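Long-range contacts in beta-mannosidase (Trichoderma harzianum, PDB 4CVU), which probably hydrolyses terminal beta-linked mannose from the non-reducing ends of beta-mannosides, as a fungal enzyme of glycoside hydrolase family 2: residues I367-N372 with S563-G568; R349-S354 with F375-H380; A479-W484 with H530-S535; F449-Y454 with E491-P496. One frame throughout, in Å; residues are numbered along the deposited sequence.

How the contacts relate
Contact 3 lies nearest the chain's centre; contacts 2 and 4 are also buried, and contact 1 partly so. Contacts 2 and 3 share one mixed sheet, with a short antiparallel ladder in contact 2 and a single parallel bridge in contact 3, each with apolar side chains; their centres are 9 Å apart, and Phe353 N probably gives a weak bond to Ser533 OG. Contact 1 joins two loops, held across by backbone bonds and a CH-pi contact, with its polar side chains bonded to surrounding loops; Asn372 packs on Ser354 of contact 2. Contact 4 sets a loop against helix 490-501, which follows strand 481-485 of contact 3, through mainly nonpolar packing.

Contact 1: I367-N372 with S563-G568; sequences ITPGNN and SGHIYG
Gly370 and Ile566 form an isolated beta bridge between two loops, one after helix 360-365 and the other before strand 570-572. The bonding atoms on either side of Gly370 are Pro369 O and Asn371 N: the backbone N of Ile566 gives a nearly straight bond to Pro369 O (2.9 Å, 170°), and Asn371 N returns one to Ile566 O at 3.1 Å. Gly370 itself has a phi of 137°, which suits a residue without a side chain; its bare CA comes close enough for a CA-H...O contact with that same Ile566 O. Arg590 brings a further donor to this oxygen and also bonds Thr368 O, so one guanidinium ties both loops together. Beyond the bridge a water donates to Asn372 O at 2.6 Å and weakly accepts from Gly568 N.

The buried amide of Asn371 is bonded at both ends: OD1 accepts from Arg557, while ND2 serves the carbonyls of Ser355 and Trp543. Asparagine suits this place because one small group offers both polarities. OD1 also lies in the plane of the Tyr567 ring at its edge, 3.4 Å from CD2, while the Tyr567 hydroxyl is bonded to Thr562. Thr368 turns CG2 anti to its backbone N, which brings this methyl within 3.8 Å of Ile566 CD1. Pro369 makes a CH-pi contact with His565, its CB 3.6 Å from the ring centroid and almost directly above it.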
loop_
_atom_site.group_PDB
_atom_site.type_symbol
_atom_site.label_atom_id
_atom_site.label_comp_id
_atom_site.label_asym_id
_atom_site.label_seq_id
_atom_site.Cartn_x
_atom_site.Cartn_y
_atom_site.Cartn_z
ATOM N N ILE A 367 17.354 -7.922 -54.500
ATOM C CA ILE A 367 16.567 -7.173 -53.525
ATOM C C ILE A 367 15.374 -6.499 -54.195
ATOM O O ILE A 367 15.525 -5.805 -55.189
ATOM C CB ILE A 367 17.432 -6.114 -52.803
ATOM C CG1 ILE A 367 18.572 -6.808 -52.061
ATOM C CG2 ILE A 367 16.596 -5.322 -51.812
ATOM C CD1 ILE A 367 19.593 -5.873 -51.442
ATOM N N THR A 368 14.191 -6.706 -53.642
ATOM C CA THR A 368 13.000 -5.971 -54.054
ATOM C C THR A 368 13.196 -4.446 -54.120
ATOM O O THR A 368 13.718 -3.833 -53.167
ATOM C CB THR A 368 11.831 -6.264 -53.138
ATOM O OG1 THR A 368 11.732 -7.677 -52.940
ATOM C CG2 THR A 368 10.514 -5.722 -53.721
ATOM N N PRO A 369 12.749 -3.834 -55.231
ATOM C CA PRO A 369 12.823 -2.385 -55.473
ATOM C C PRO A 369 11.939 -1.626 -54.507
ATOM O O PRO A 369 11.068 -2.214 -53.864
ATOM C CB PRO A 369 12.272 -2.208 -56.904
ATOM C CG PRO A 369 12.295 -3.546 -57.503
ATOM C CD PRO A 369 12.124 -4.529 -56.379
ATOM N N GLY A 370 12.190 -0.331 -54.424
ATOM C CA GLY A 370 11.537 0.538 -53.479
ATOM C C GLY A 370 12.537 1.480 -52.845
ATOM O O GLY A 370 13.363 2.096 -53.524
ATOM N N ASN A 371 12.433 1.602 -51.523
ATOM C CA ASN A 371 13.333 2.460 -50.781
ATOM C C ASN A 371 13.918 1.718 -49.584
ATOM O O ASN A 371 13.260 0.935 -48.943
ATOM C CB ASN A 371 12.585 3.676 -50.269
ATOM C CG ASN A 371 12.497 4.776 -51.274
ATOM O OD1 ASN A 371 11.778 4.670 -52.257
ATOM N ND2 ASN A 371 13.244 5.865 -51.027
ATOM N N ASN A 372 15.136 2.045 -49.274
ATOM C CA ASN A 372 15.826 1.434 -48.203
ATOM C C ASN A 372 15.217 1.947 -46.947
ATOM O O ASN A 372 14.479 2.929 -46.976
ATOM C CB ASN A 372 17.266 1.896 -48.226
ATOM C CG ASN A 372 18.072 1.203 -49.270
ATOM O OD1 ASN A 372 18.562 0.115 -49.063
ATOM N ND2 ASN A 372 18.237 1.852 -50.378
ATOM N N SER A 563 3.136 -1.110 -57.300
ATOM C CA SER A 563 2.749 -2.454 -56.828
ATOM C C SER A 563 3.960 -3.389 -56.860
ATOM O O SER A 563 4.777 -3.342 -57.773
ATOM C CB SER A 563 1.633 -3.020 -57.697
ATOM O OG SER A 563 2.013 -2.932 -59.069
ATOM N N GLY A 564 4.097 -4.219 -55.837
ATOM C CA GLY A 564 5.222 -5.144 -55.780
ATOM C C GLY A 564 6.468 -4.551 -55.116
ATOM O O GLY A 564 7.314 -5.296 -54.636
ATOM N N HIS A 565 6.615 -3.226 -55.107
ATOM C CA HIS A 565 7.783 -2.590 -54.473
ATOM C C HIS A 565 7.585 -2.463 -52.976
ATOM O O HIS A 565 6.452 -2.491 -52.502
ATOM C CB HIS A 565 8.037 -1.227 -55.067
ATOM C CG HIS A 565 8.473 -1.269 -56.497
ATOM N ND1 HIS A 565 9.190 -0.251 -57.083
ATOM C CD2 HIS A 565 8.309 -2.206 -57.455
ATOM C CE1 HIS A 565 9.437 -0.550 -58.346
ATOM N NE2 HIS A 565 8.924 -1.739 -58.593
ATOM N N ILE A 566 8.690 -2.328 -52.242
ATOM C CA ILE A 566 8.657 -2.271 -50.765
ATOM C C ILE A 566 9.365 -1.002 -50.285
ATOM O O ILE A 566 10.428 -0.654 -50.803
ATOM C CB ILE A 566 9.350 -3.490 -50.158
ATOM C CG1 ILE A 566 8.532 -4.741 -50.435
ATOM C CG2 ILE A 566 9.527 -3.317 -48.640
ATOM C CD1 ILE A 566 9.270 -6.025 -50.144
ATOM N N TYR A 567 8.781 -0.337 -49.293
ATOM C CA TYR A 567 9.289 0.915 -48.811
ATOM C C TYR A 567 9.152 0.948 -47.302
ATOM O O TYR A 567 8.195 0.437 -46.744
ATOM C CB TYR A 567 8.473 2.097 -49.350
ATOM C CG TYR A 567 8.204 2.055 -50.834
ATOM C CD1 TYR A 567 7.102 1.372 -51.341
ATOM C CD2 TYR A 567 9.074 2.659 -51.730
ATOM C CE1 TYR A 567 6.856 1.330 -52.718
ATOM C CE2 TYR A 567 8.835 2.622 -53.112
ATOM C CZ TYR A 567 7.725 1.950 -53.589
ATOM O OH TYR A 567 7.475 1.886 -54.961
ATOM N N GLY A 568 10.088 1.593 -46.653
ATOM C CA GLY A 568 9.876 2.017 -45.275
ATOM C C GLY A 568 10.032 0.982 -44.210
ATOM O O GLY A 568 10.171 -0.196 -44.468
HETATM O O HOH W 1 12.065 3.830 -47.049
#

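Contact 2: R349-S354 with F375-H380; sequences RTILFS and FEINGH
Phe353 and Phe375, a non-hydrogen-bonded pair, bring their rings together obliquely, planes at 44°, with Phe353 CD1 over one face of the Phe375 ring near its rim, 3.9 Å from CZ. The two rings leave their strands differently: Phe353 CG is anti to its backbone N (chi1 166°), whereas Phe375 CG is anti to its carbonyl carbon. On the same face, Ile351 and Ile377 bend their CD1 methyls to 4.2 Å from each other, and Ile351 CD1 also rests on Glu376 O. Cys483 and Ala482 of strand 481-485 back this apolar layer.

Leu352 and Glu376 run side by side on the other face. Glutamate suits this partly exposed face because its extended chain runs alongside the leucine, the carboxylate end touching CD2 (OE1 to Leu352 CD2 3.6 Å), while OE2 takes bonds from His374 and a water. Between these two residues the backbones exchange paired hydrogen bonds.

At the turn, Asn378 OD1 accepts from Thr350 N at 3.0 Å, standing in for a backbone carbonyl, and Asn378 N bonds Thr350 O. Asn-Gly is the classic central pair of a type I' turn, and here that turn links strand 374-377 to strand 380-389, making an antiparallel meander that leads into the catalytic barrel.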
loop_
_atom_site.group_PDB
_atom_site.type_symbol
_atom_site.label_atom_id
_atom_site.label_comp_id
_atom_site.label_asym_id
_atom_site.label_seq_id
_atom_site.Cartn_x
_atom_site.Cartn_y
_atom_site.Cartn_z
ATOM N N ARG A 349 33.598 8.077 -36.101
ATOM C CA ARG A 349 32.838 7.105 -36.870
ATOM C C ARG A 349 31.825 7.777 -37.762
ATOM O O ARG A 349 31.490 8.941 -37.576
ATOM C CB ARG A 349 32.129 6.067 -35.965
ATOM C CG ARG A 349 31.421 6.622 -34.738
ATOM C CD ARG A 349 30.008 7.098 -35.016
ATOM N NE ARG A 349 30.005 8.496 -35.401
ATOM C CZ ARG A 349 29.004 9.338 -35.173
ATOM N NH1 ARG A 349 27.918 8.940 -34.537
ATOM N NH2 ARG A 349 29.113 10.596 -35.580
ATOM N N THR A 350 31.375 7.034 -38.757
ATOM C CA THR A 350 30.295 7.475 -39.617
ATOM C C THR A 350 29.092 6.618 -39.298
ATOM O O THR A 350 29.226 5.396 -39.112
ATOM C CB THR A 350 30.631 7.356 -41.121
ATOM O OG1 THR A 350 30.816 5.993 -41.474
ATOM C CG2 THR A 350 31.881 8.192 -41.465
ATOM N N ILE A 351 27.935 7.252 -39.180
ATOM C CA ILE A 351 26.679 6.539 -39.070
ATOM C C ILE A 351 25.681 7.098 -40.056
ATOM O O ILE A 351 25.344 8.271 -40.004
ATOM C CB ILE A 351 26.132 6.534 -37.622
ATOM C CG1 ILE A 351 24.845 5.666 -37.515
ATOM C CG2 ILE A 351 25.894 7.949 -37.104
ATOM C CD1 ILE A 351 25.079 4.197 -37.661
ATOM N N LEU A 352 25.262 6.243 -40.991
ATOM C CA LEU A 352 24.329 6.591 -42.033
ATOM C C LEU A 352 22.964 5.972 -41.765
ATOM O O LEU A 352 22.885 4.764 -41.453
ATOM C CB LEU A 352 24.833 6.014 -43.356
ATOM C CG LEU A 352 23.912 6.220 -44.576
ATOM C CD1 LEU A 352 23.837 7.687 -44.951
ATOM C CD2 LEU A 352 24.439 5.403 -45.743
ATOM N N PHE A 353 21.911 6.769 -41.876
ATOM C CA PHE A 353 20.565 6.248 -42.007
ATOM C C PHE A 353 20.217 6.339 -43.487
ATOM O O PHE A 353 20.150 7.420 -44.041
ATOM C CB PHE A 353 19.533 7.001 -41.164
ATOM C CG PHE A 353 18.103 6.681 -41.541
ATOM C CD1 PHE A 353 17.611 5.384 -41.429
ATOM C CD2 PHE A 353 17.251 7.671 -42.010
ATOM C CE1 PHE A 353 16.299 5.079 -41.807
ATOM C CE2 PHE A 353 15.943 7.373 -42.401
ATOM C CZ PHE A 353 15.461 6.086 -42.278
ATOM N N SER A 354 19.971 5.185 -44.098
ATOM C CA SER A 354 19.773 5.081 -45.536
ATOM C C SER A 354 18.295 4.867 -45.851
ATOM O O SER A 354 17.745 3.821 -45.510
ATOM C CB SER A 354 20.610 3.912 -46.073
ATOM O OG SER A 354 20.426 3.781 -47.476
ATOM N N PHE A 375 20.602 1.120 -41.474
ATOM C CA PHE A 375 21.708 1.837 -40.919
ATOM C C PHE A 375 23.039 1.230 -41.394
ATOM O O PHE A 375 23.108 0.029 -41.626
ATOM C CB PHE A 375 21.606 1.798 -39.404
ATOM C CG PHE A 375 20.521 2.669 -38.837
ATOM C CD1 PHE A 375 19.221 2.205 -38.706
ATOM C CD2 PHE A 375 20.811 3.962 -38.404
ATOM C CE1 PHE A 375 18.259 3.015 -38.166
ATOM C CE2 PHE A 375 19.843 4.764 -37.852
ATOM C CZ PHE A 375 18.573 4.307 -37.753
ATOM N N GLU A 376 24.076 2.047 -41.511
ATOM C CA GLU A 376 25.449 1.602 -41.800
ATOM C C GLU A 376 26.451 2.236 -40.833
ATOM O O GLU A 376 26.400 3.439 -40.598
ATOM C CB GLU A 376 25.844 1.979 -43.214
ATOM C CG GLU A 376 24.963 1.351 -44.278
ATOM C CD GLU A 376 25.349 1.738 -45.682
ATOM O OE1 GLU A 376 26.402 2.400 -45.875
ATOM O OE2 GLU A 376 24.579 1.398 -46.607
ATOM N N ILE A 377 27.357 1.439 -40.283
ATOM C CA ILE A 377 28.360 1.960 -39.353
ATOM C C ILE A 377 29.730 1.846 -39.991
ATOM O O ILE A 377 30.164 0.778 -40.338
ATOM C CB ILE A 377 28.317 1.286 -37.968
ATOM C CG1 ILE A 377 29.309 1.889 -36.963
ATOM C CG2 ILE A 377 28.593 -0.197 -38.055
ATOM C CD1 ILE A 377 28.963 3.223 -36.386
ATOM N N ASN A 378 30.376 2.993 -40.173
ATOM C CA ASN A 378 31.661 3.058 -40.832
ATOM C C ASN A 378 31.590 2.315 -42.177
ATOM O O ASN A 378 32.463 1.597 -42.508
ATOM C CB ASN A 378 32.750 2.475 -39.963
ATOM C CG ASN A 378 32.964 3.265 -38.701
ATOM O OD1 ASN A 378 32.938 4.475 -38.731
ATOM N ND2 ASN A 378 33.172 2.569 -37.577
ATOM N N GLY A 379 30.522 2.485 -42.908
ATOM C CA GLY A 379 30.388 1.886 -44.215
ATOM C C GLY A 379 29.820 0.486 -44.258
ATOM O O GLY A 379 29.473 0.018 -45.310
ATOM N N HIS A 380 29.663 -0.160 -43.113
ATOM C CA HIS A 380 29.109 -1.531 -43.067
ATOM C C HIS A 380 27.647 -1.532 -42.645
ATOM O O HIS A 380 27.292 -0.952 -41.622
ATOM C CB HIS A 380 29.886 -2.423 -42.102
ATOM C CG HIS A 380 31.364 -2.448 -42.355
ATOM N ND1 HIS A 380 32.208 -1.430 -41.952
ATOM C CD2 HIS A 380 32.152 -3.370 -42.955
ATOM C CE1 HIS A 380 33.452 -1.733 -42.286
ATOM N NE2 HIS A 380 33.443 -2.896 -42.907
HETATM O O HOH W 2 28.635 4.632 -42.283
HETATM O O HOH W 3 22.751 2.253 -48.698
#

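Contact 3: A479-W484 with H530-S535; sequences ASLACW and HSISYS
Trp484 and Ser533 share the straightest bond of the contact: Trp484 N donates to Ser533 O at 3.0 Å with an angle of 174°. Ser535 N then donates to Trp484 O at 3.1 Å, completing a parallel bridge between Trp484 and Tyr534. One step earlier, a water replaces the direct bond, accepting from Ser533 N at 2.7 Å and probably donating to Ala482 O, where the chain is not fully extended.

Round this backbone core the packing is apolar. Ile532 splits its two branches: with CG2 anti to the backbone N, this methyl reaches Trp484 CD1 at 3.5 Å and the CA of Cys483, while CG1 lies 3.8 Å from Leu481 CD2, the two side chains crossing at about a right angle. A branched aliphatic residue suits a place that must fill two directions at once. Tyr534 lays CD1 4.0 Å from Trp484 CB and sends its hydroxyl to the carbonyl of Phe517; the Trp484 ring stacks on Phe447.

Strands 481-485 and 534-535 are neighbouring parallel strands of a (beta/alpha)8 barrel, joined by helices 490-501 and 506-528. The chemistry implies a divided task: two direct bonds and one water-mediated link join the backbones, and the buried apolar side chains of Ile532, Leu481 and Trp484 supply the rest of the contact.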
loop_
_atom_site.group_PDB
_atom_site.type_symbol
_atom_site.label_atom_id
_atom_site.label_comp_id
_atom_site.label_asym_id
_atom_site.label_seq_id
_atom_site.Cartn_x
_atom_site.Cartn_y
_atom_site.Cartn_z
ATOM N N ALA A 479 29.121 9.988 -29.924
ATOM C CA ALA A 479 29.276 8.882 -30.899
ATOM C C ALA A 479 28.058 7.954 -30.985
ATOM O O ALA A 479 27.784 7.376 -32.044
ATOM C CB ALA A 479 30.517 8.080 -30.602
ATOM N N SER A 480 27.305 7.849 -29.883
ATOM C CA SER A 480 26.092 7.001 -29.858
ATOM C C SER A 480 24.941 7.548 -30.730
ATOM O O SER A 480 24.070 6.795 -31.149
ATOM C CB SER A 480 25.620 6.864 -28.423
ATOM O OG SER A 480 24.948 8.042 -28.062
ATOM N N LEU A 481 24.931 8.846 -31.001
ATOM C CA LEU A 481 23.843 9.474 -31.731
ATOM C C LEU A 481 23.838 8.908 -33.132
ATOM O O LEU A 481 24.848 8.923 -33.809
ATOM C CB LEU A 481 24.008 10.998 -31.767
ATOM C CG LEU A 481 23.009 11.781 -32.635
ATOM C CD1 LEU A 481 21.583 11.577 -32.140
ATOM C CD2 LEU A 481 23.352 13.281 -32.689
ATOM N N ALA A 482 22.699 8.399 -33.572
ATOM C CA ALA A 482 22.669 7.628 -34.806
ATOM C C ALA A 482 21.839 8.236 -35.932
ATOM O O ALA A 482 22.001 7.870 -37.108
ATOM C CB ALA A 482 22.193 6.235 -34.478
ATOM N N CYS A 483 20.963 9.159 -35.586
ATOM C CA CYS A 483 20.089 9.814 -36.551
ATOM C C CYS A 483 19.170 10.764 -35.786
ATOM O O CYS A 483 19.085 10.697 -34.549
ATOM C CB CYS A 483 19.229 8.819 -37.342
ATOM S SG CYS A 483 18.038 7.861 -36.335
ATOM N N TRP A 484 18.540 11.674 -36.526
ATOM C CA TRP A 484 17.468 12.495 -36.013
ATOM C C TRP A 484 16.257 12.266 -36.880
ATOM O O TRP A 484 16.345 12.310 -38.106
ATOM C CB TRP A 484 17.806 13.989 -36.064
ATOM C CG TRP A 484 18.680 14.426 -34.976
ATOM C CD1 TRP A 484 19.967 14.819 -35.090
ATOM C CD2 TRP A 484 18.341 14.533 -33.579
ATOM N NE1 TRP A 484 20.457 15.186 -33.859
ATOM C CE2 TRP A 484 19.487 15.001 -32.911
ATOM C CE3 TRP A 484 17.182 14.247 -32.825
ATOM C CZ2 TRP A 484 19.520 15.218 -31.534
ATOM C CZ3 TRP A 484 17.208 14.483 -31.458
ATOM C CH2 TRP A 484 18.370 14.938 -30.818
ATOM N N HIS A 530 27.099 17.713 -40.340
ATOM C CA HIS A 530 27.330 17.028 -41.636
ATOM C C HIS A 530 27.237 15.494 -41.473
ATOM O O HIS A 530 27.172 14.774 -42.465
ATOM C CB HIS A 530 28.718 17.375 -42.235
ATOM C CG HIS A 530 28.898 18.822 -42.586
ATOM N ND1 HIS A 530 28.280 19.411 -43.669
ATOM C CD2 HIS A 530 29.642 19.794 -42.003
ATOM C CE1 HIS A 530 28.622 20.689 -43.725
ATOM N NE2 HIS A 530 29.449 20.945 -42.727
ATOM N N SER A 531 27.220 15.032 -40.215
ATOM C CA SER A 531 27.417 13.634 -39.882
ATOM C C SER A 531 26.111 12.844 -39.602
ATOM O O SER A 531 26.070 11.625 -39.778
ATOM C CB SER A 531 28.356 13.541 -38.671
ATOM O OG SER A 531 27.830 14.207 -37.549
ATOM N N ILE A 532 25.050 13.539 -39.196
ATOM C CA ILE A 532 23.837 12.861 -38.729
ATOM C C ILE A 532 22.702 12.957 -39.743
ATOM O O ILE A 532 22.257 14.059 -40.059
ATOM C CB ILE A 532 23.353 13.436 -37.406
ATOM C CG1 ILE A 532 24.454 13.307 -36.335
ATOM C CG2 ILE A 532 22.070 12.721 -36.971
ATOM C CD1 ILE A 532 24.978 11.908 -36.112
ATOM N N SER A 533 22.230 11.798 -40.212
ATOM C CA SER A 533 21.137 11.731 -41.200
ATOM C C SER A 533 19.762 12.032 -40.581
ATOM O O SER A 533 19.600 12.038 -39.359
ATOM C CB SER A 533 21.077 10.350 -41.841
ATOM O OG SER A 533 22.293 9.992 -42.418
ATOM N N TYR A 534 18.769 12.235 -41.439
ATOM C CA TYR A 534 17.509 12.785 -41.014
ATOM C C TYR A 534 16.372 12.144 -41.726
ATOM O O TYR A 534 16.486 11.696 -42.878
ATOM C CB TYR A 534 17.444 14.306 -41.274
ATOM C CG TYR A 534 16.169 14.986 -40.784
ATOM C CD1 TYR A 534 15.959 15.219 -39.430
ATOM C CD2 TYR A 534 15.194 15.413 -41.682
ATOM C CE1 TYR A 534 14.804 15.827 -38.972
ATOM C CE2 TYR A 534 14.031 16.047 -41.241
ATOM C CZ TYR A 534 13.839 16.247 -39.879
ATOM O OH TYR A 534 12.697 16.851 -39.415
ATOM N N SER A 535 15.250 12.107 -41.024
ATOM C CA SER A 535 14.000 11.765 -41.627
ATOM C C SER A 535 12.950 12.662 -40.987
ATOM O O SER A 535 13.008 12.912 -39.766
ATOM C CB SER A 535 13.690 10.279 -41.378
ATOM O OG SER A 535 12.391 9.951 -41.833
HETATM O O HOH W 4 22.842 9.239 -39.479
#

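Contact 4: F449-Y454 with E491-P496; sequences FSDTLY and ENLMLP
Met494 lies against the loop at Asp451 and Thr452, and its contacts are of three kinds. The first is polar against sulfur and methyl: the Asp451 carboxylate crosses Met494 at a slant, OD1 lying 3.4 Å from SD and 3.5 Å from Leu493 CD2. Asp451 CG is anti to its backbone N (chi1 -162°), which swings the carboxylate toward the helix.

The second kind sets side chain on backbone. Met494, bent at both chi2 and chi3, folds its CG over the peptide between Asp451 and Thr452, 3.7 Å from Thr452 N. An unbranched, flexible thioether suits this position because it can curl along the loop. The side chain of Thr452 points the other way, and its hydroxyl is bonded to Val179 O.

The third kind is apolar. Leu453 CD2 meets Leu495 CD2 at 4.0 Å, the side chains at about a right angle. CD2 also lies 4.1 Å from Met494 CB, where the two side chains slide past each other in opposite directions. Val509 and Leu510 of helix 506-528 extend this apolar cluster.

Within the loop, Ser450 N donates to Tyr454 OH at 3.0 Å, a hydroxyl that is also bonded to Gln195, and Asp451 has a backbone bond with Asn488. No hydrogen bond is made between segments 449-454 and 491-496, so shape and mainly nonpolar packing join them, with the carboxylate against the sulfur as the polar exception.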
loop_
_atom_site.group_PDB
_atom_site.type_symbol
_atom_site.label_atom_id
_atom_site.label_comp_id
_atom_site.label_asym_id
_atom_site.label_seq_id
_atom_site.Cartn_x
_atom_site.Cartn_y
_atom_site.Cartn_z
ATOM N N PHE A 449 7.960 15.760 -31.103
ATOM C CA PHE A 449 6.686 15.937 -31.745
ATOM C C PHE A 449 6.064 14.547 -32.002
ATOM O O PHE A 449 6.729 13.668 -32.546
ATOM C CB PHE A 449 6.860 16.677 -33.075
ATOM C CG PHE A 449 7.476 18.038 -32.936
ATOM C CD1 PHE A 449 6.673 19.167 -32.744
ATOM C CD2 PHE A 449 8.857 18.200 -33.019
ATOM C CE1 PHE A 449 7.258 20.439 -32.644
ATOM C CE2 PHE A 449 9.432 19.445 -32.898
ATOM C CZ PHE A 449 8.623 20.575 -32.706
ATOM N N SER A 450 4.797 14.354 -31.614
ATOM C CA SER A 450 4.295 12.991 -31.469
ATOM C C SER A 450 2.762 12.778 -31.499
ATOM O O SER A 450 2.035 13.293 -30.658
ATOM C CB SER A 450 4.922 12.400 -30.183
ATOM O OG SER A 450 4.550 11.050 -29.986
ATOM N N ASP A 451 2.300 12.041 -32.511
ATOM C CA ASP A 451 0.955 11.526 -32.571
ATOM C C ASP A 451 -0.127 12.622 -32.550
ATOM O O ASP A 451 -1.214 12.447 -32.003
ATOM C CB ASP A 451 0.747 10.543 -31.415
ATOM C CG ASP A 451 -0.446 9.630 -31.631
ATOM O OD1 ASP A 451 -0.876 9.429 -32.801
ATOM O OD2 ASP A 451 -0.975 9.114 -30.610
ATOM N N THR A 452 0.201 13.750 -33.145
ATOM C CA THR A 452 -0.762 14.796 -33.415
ATOM C C THR A 452 -0.094 15.732 -34.402
ATOM O O THR A 452 1.101 15.577 -34.707
ATOM C CB THR A 452 -1.182 15.542 -32.135
ATOM O OG1 THR A 452 -2.351 16.350 -32.391
ATOM C CG2 THR A 452 -0.034 16.369 -31.584
ATOM N N LEU A 453 -0.878 16.677 -34.924
ATOM C CA LEU A 453 -0.357 17.701 -35.825
ATOM C C LEU A 453 -0.169 18.964 -35.026
ATOM O O LEU A 453 -0.811 19.130 -34.008
ATOM C CB LEU A 453 -1.285 17.915 -37.028
ATOM C CG LEU A 453 -1.431 16.702 -37.960
ATOM C CD1 LEU A 453 -2.267 17.051 -39.186
ATOM C CD2 LEU A 453 -0.092 16.139 -38.411
ATOM N N TYR A 454 0.725 19.839 -35.497
ATOM C CA TYR A 454 1.215 20.942 -34.695
ATOM C C TYR A 454 1.029 22.303 -35.386
ATOM O O TYR A 454 0.837 22.368 -36.626
ATOM C CB TYR A 454 2.700 20.717 -34.364
ATOM C CG TYR A 454 2.902 19.627 -33.340
ATOM C CD1 TYR A 454 2.972 18.304 -33.716
ATOM C CD2 TYR A 454 2.972 19.937 -31.994
ATOM C CE1 TYR A 454 3.118 17.310 -32.781
ATOM C CE2 TYR A 454 3.118 18.961 -31.038
ATOM C CZ TYR A 454 3.213 17.644 -31.428
ATOM O OH TYR A 454 3.304 16.649 -30.468
ATOM N N GLU A 491 3.501 10.568 -41.209
ATOM C CA GLU A 491 3.108 10.154 -42.546
ATOM C C GLU A 491 2.381 8.803 -42.600
ATOM O O GLU A 491 1.653 8.492 -43.568
ATOM C CB GLU A 491 4.350 10.089 -43.433
ATOM C CG GLU A 491 4.874 11.468 -43.924
ATOM C CD GLU A 491 6.105 11.355 -44.831
ATOM O OE1 GLU A 491 6.100 10.468 -45.704
ATOM O OE2 GLU A 491 7.072 12.140 -44.686
ATOM N N ASN A 492 2.635 7.962 -41.600
ATOM C CA ASN A 492 1.998 6.646 -41.550
ATOM C C ASN A 492 0.668 6.625 -40.786
ATOM O O ASN A 492 -0.096 5.649 -40.910
ATOM C CB ASN A 492 2.966 5.610 -40.998
ATOM C CG ASN A 492 3.230 5.780 -39.519
ATOM O OD1 ASN A 492 3.445 6.873 -39.032
ATOM N ND2 ASN A 492 3.249 4.661 -38.794
ATOM N N LEU A 493 0.392 7.676 -40.001
ATOM C CA LEU A 493 -0.800 7.709 -39.133
ATOM C C LEU A 493 -1.550 9.064 -39.136
ATOM O O LEU A 493 -2.661 9.170 -39.651
ATOM C CB LEU A 493 -0.417 7.317 -37.699
ATOM C CG LEU A 493 -1.558 7.178 -36.679
ATOM C CD1 LEU A 493 -2.509 6.075 -37.101
ATOM C CD2 LEU A 493 -1.029 6.904 -35.291
ATOM N N MET A 494 -0.953 10.097 -38.562
ATOM C CA MET A 494 -1.684 11.341 -38.334
ATOM C C MET A 494 -2.018 12.137 -39.584
ATOM O O MET A 494 -3.094 12.733 -39.655
ATOM C CB MET A 494 -0.947 12.232 -37.346
ATOM C CG MET A 494 -0.889 11.650 -35.955
ATOM S SD MET A 494 -2.446 10.927 -35.416
ATOM C CE MET A 494 -3.527 12.334 -35.739
ATOM N N LEU A 495 -1.122 12.148 -40.564
ATOM C CA LEU A 495 -1.427 12.793 -41.828
ATOM C C LEU A 495 -2.605 12.145 -42.579
ATOM O O LEU A 495 -3.517 12.839 -43.014
ATOM C CB LEU A 495 -0.166 12.958 -42.711
ATOM C CG LEU A 495 0.824 14.049 -42.222
ATOM C CD1 LEU A 495 2.160 14.017 -42.968
ATOM C CD2 LEU A 495 0.254 15.440 -42.301
ATOM N N PRO A 496 -2.613 10.808 -42.708
ATOM C CA PRO A 496 -3.811 10.221 -43.351
ATOM C C PRO A 496 -5.105 10.374 -42.522
ATOM O O PRO A 496 -6.170 10.500 -43.098
ATOM C CB PRO A 496 -3.440 8.755 -43.554
ATOM C CG PRO A 496 -1.932 8.718 -43.515
ATOM C CD PRO A 496 -1.473 9.866 -42.650
#